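Local structure of plant cysteine oxidase 2 (Arabidopsis thaliana, 7CXZ) at residues Y202-F207 with E217-Y222. The protein catalyses the iron-dependent oxidation of N-terminal cysteine residues by molecular oxygen, marking proteins such as the group VII ethylene response factors for proteasomal degradation. Sequence-based numbering, arbitrary orientation.
Sequences YPFSSF and EEKEGY
With CB pointing toward 217-222 and CG turned opposite its own backbone N (chi1 177°), Phe204 places its ring where it touches the side chains of Lys219 and Tyr222, which both leave with CG opposite the carbonyl carbon (chi1 -73° and -68°). The three residues meet at the base of the long connection between the antiparallel strands 198-203 and 222-228, at the outer border of a sheet in this cupin-fold enzyme and away from the iron site. The aliphatic chain of Lys219, extended beyond CG, runs obliquely past one side of the Phe204 ring: Lys219 CG lies 3.8 Å from Phe204 CD2, and Lys219 CE the same distance from Phe204 CE2. At the other ortho carbon, Phe204 CD1 rests 3.9 Å from Tyr222 CB; these two aromatic side chains lie side by side and point the same way. Leu143 of strand 141-153 and Val214 of the loop also touch the side chains of both Phe204 and Tyr222, while Trp224 meets the Phe204 ring. The ammonium end of Lys219 passes on to a salt bridge with Glu216. Shortening Lys219 to alanine is likely to deprive Phe204 CD2 and CE2 of their aliphatic neighbour and Glu216 of this charged mate. Tyr222 N donates to Lys219 O over 3.1 Å, closing the turn at the start of strand 222-228, and the same carbonyl oxygen is reached by a bridging water. This single water links the two backbones, accepting from Phe204 N at 2.9 Å and donating to Lys219 O at 2.8 Å.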
loop_
_atom_site.group_PDB
_atom_site.type_symbol
_atom_site.label_atom_id
_atom_site.label_comp_id
_atom_site.label_asym_id
_atom_site.label_seq_id
_atom_site.Cartn_x
_atom_site.Cartn_y
_atom_site.Cartn_z
ATOM N N TYR A 202 6.496 13.906 11.387
ATOM C CA TYR A 202 6.552 15.137 12.168
ATOM C C TYR A 202 6.372 16.327 11.243
ATOM O O TYR A 202 6.808 16.286 10.087
ATOM C CB TYR A 202 7.891 15.284 12.907
ATOM C CG TYR A 202 8.128 14.197 13.874
ATOM C CD1 TYR A 202 7.625 14.276 15.167
ATOM C CD2 TYR A 202 8.820 13.062 13.507
ATOM C CE1 TYR A 202 7.807 13.260 16.062
ATOM C CE2 TYR A 202 9.021 12.041 14.399
ATOM C CZ TYR A 202 8.508 12.143 15.681
ATOM O OH TYR A 202 8.684 11.118 16.578
ATOM N N PRO A 203 5.767 17.409 11.727
ATOM C CA PRO A 203 5.706 18.637 10.922
ATOM C C PRO A 203 7.099 19.159 10.621
ATOM O O PRO A 203 8.066 18.912 11.351
ATOM C CB PRO A 203 4.938 19.632 11.808
ATOM C CG PRO A 203 4.414 18.849 12.964
ATOM C CD PRO A 203 5.174 17.565 13.069
ATOM N N PHE A 204 7.182 19.921 9.529
ATOM C CA PHE A 204 8.467 20.505 9.153
ATOM C C PHE A 204 9.058 21.304 10.296
ATOM O O PHE A 204 10.261 21.210 10.573
ATOM C CB PHE A 204 8.318 21.402 7.929
ATOM C CG PHE A 204 9.593 22.091 7.545
ATOM C CD1 PHE A 204 10.520 21.444 6.749
ATOM C CD2 PHE A 204 9.887 23.369 8.010
ATOM C CE1 PHE A 204 11.703 22.057 6.383
ATOM C CE2 PHE A 204 11.074 23.993 7.660
ATOM C CZ PHE A 204 11.980 23.340 6.839
ATOM N N SER A 205 8.215 22.083 10.988
ATOM C CA SER A 205 8.677 22.965 12.051
ATOM C C SER A 205 9.185 22.216 13.272
ATOM O O SER A 205 9.654 22.865 14.210
ATOM C CB SER A 205 7.549 23.908 12.468
ATOM O OG SER A 205 6.475 23.165 13.028
ATOM N N SER A 206 9.107 20.875 13.298
ATOM C CA SER A 206 9.617 20.120 14.440
ATOM C C SER A 206 11.123 19.924 14.411
ATOM O O SER A 206 11.706 19.545 15.433
ATOM C CB SER A 206 8.949 18.739 14.528
ATOM O OG SER A 206 7.679 18.838 15.151
ATOM N N PHE A 207 11.766 20.133 13.264
ATOM C CA PHE A 207 13.205 19.983 13.139
ATOM C C PHE A 207 13.738 21.185 12.374
ATOM O O PHE A 207 13.243 21.505 11.289
ATOM C CB PHE A 207 13.586 18.687 12.428
ATOM C CG PHE A 207 13.255 17.432 13.204
ATOM C CD1 PHE A 207 14.156 16.896 14.097
ATOM C CD2 PHE A 207 12.053 16.765 12.993
ATOM C CE1 PHE A 207 13.857 15.732 14.794
ATOM C CE2 PHE A 207 11.749 15.614 13.689
ATOM C CZ PHE A 207 12.642 15.095 14.588
ATOM N N GLU A 217 4.943 29.688 3.519
ATOM C CA GLU A 217 3.694 29.126 3.014
ATOM C C GLU A 217 3.861 27.734 2.427
ATOM O O GLU A 217 2.850 27.108 2.085
ATOM C CB GLU A 217 3.074 30.032 1.958
ATOM C CG GLU A 217 3.910 30.217 0.718
ATOM C CD GLU A 217 3.286 31.223 -0.256
ATOM O OE1 GLU A 217 3.540 31.085 -1.479
ATOM O OE2 GLU A 217 2.543 32.136 0.198
ATOM N N GLU A 218 5.095 27.243 2.290
ATOM C CA GLU A 218 5.336 25.890 1.803
ATOM C C GLU A 218 5.597 24.898 2.919
ATOM O O GLU A 218 5.628 23.692 2.650
ATOM C CB GLU A 218 6.529 25.861 0.827
ATOM C CG GLU A 218 6.403 26.784 -0.365
ATOM C CD GLU A 218 5.390 26.289 -1.380
ATOM O OE1 GLU A 218 5.424 25.088 -1.714
ATOM O OE2 GLU A 218 4.569 27.101 -1.856
ATOM N N LYS A 219 5.783 25.358 4.159
ATOM C CA LYS A 219 6.217 24.473 5.234
ATOM C C LYS A 219 5.196 23.376 5.517
ATOM O O LYS A 219 5.572 22.245 5.839
ATOM C CB LYS A 219 6.488 25.288 6.506
ATOM C CG LYS A 219 7.768 26.116 6.417
ATOM C CD LYS A 219 8.060 26.741 7.751
ATOM C CE LYS A 219 9.391 27.441 7.752
ATOM N NZ LYS A 219 9.455 28.300 8.982
ATOM N N GLU A 220 3.908 23.688 5.398
ATOM C CA GLU A 220 2.895 22.671 5.664
ATOM C C GLU A 220 2.912 21.559 4.626
ATOM O O GLU A 220 2.304 20.505 4.861
ATOM C CB GLU A 220 1.509 23.308 5.721
ATOM C CG GLU A 220 1.023 23.838 4.393
ATOM N N GLY A 221 3.587 21.764 3.508
ATOM C CA GLY A 221 3.736 20.744 2.488
ATOM C C GLY A 221 4.902 19.806 2.678
ATOM O O GLY A 221 5.185 19.009 1.776
ATOM N N TYR A 222 5.626 19.913 3.790
ATOM C CA TYR A 222 6.772 19.070 4.083
ATOM C C TYR A 222 6.605 18.421 5.448
ATOM O O TYR A 222 5.801 18.854 6.279
ATOM C CB TYR A 222 8.092 19.871 4.077
ATOM C CG TYR A 222 8.504 20.381 2.730
ATOM C CD1 TYR A 222 8.033 21.596 2.258
ATOM C CD2 TYR A 222 9.384 19.652 1.917
ATOM C CE1 TYR A 222 8.419 22.088 1.050
ATOM C CE2 TYR A 222 9.773 20.147 0.669
ATOM C CZ TYR A 222 9.274 21.362 0.246
ATOM O OH TYR A 222 9.628 21.901 -0.966
HETATM O O HOH W 1 4.798 20.933 8.247
#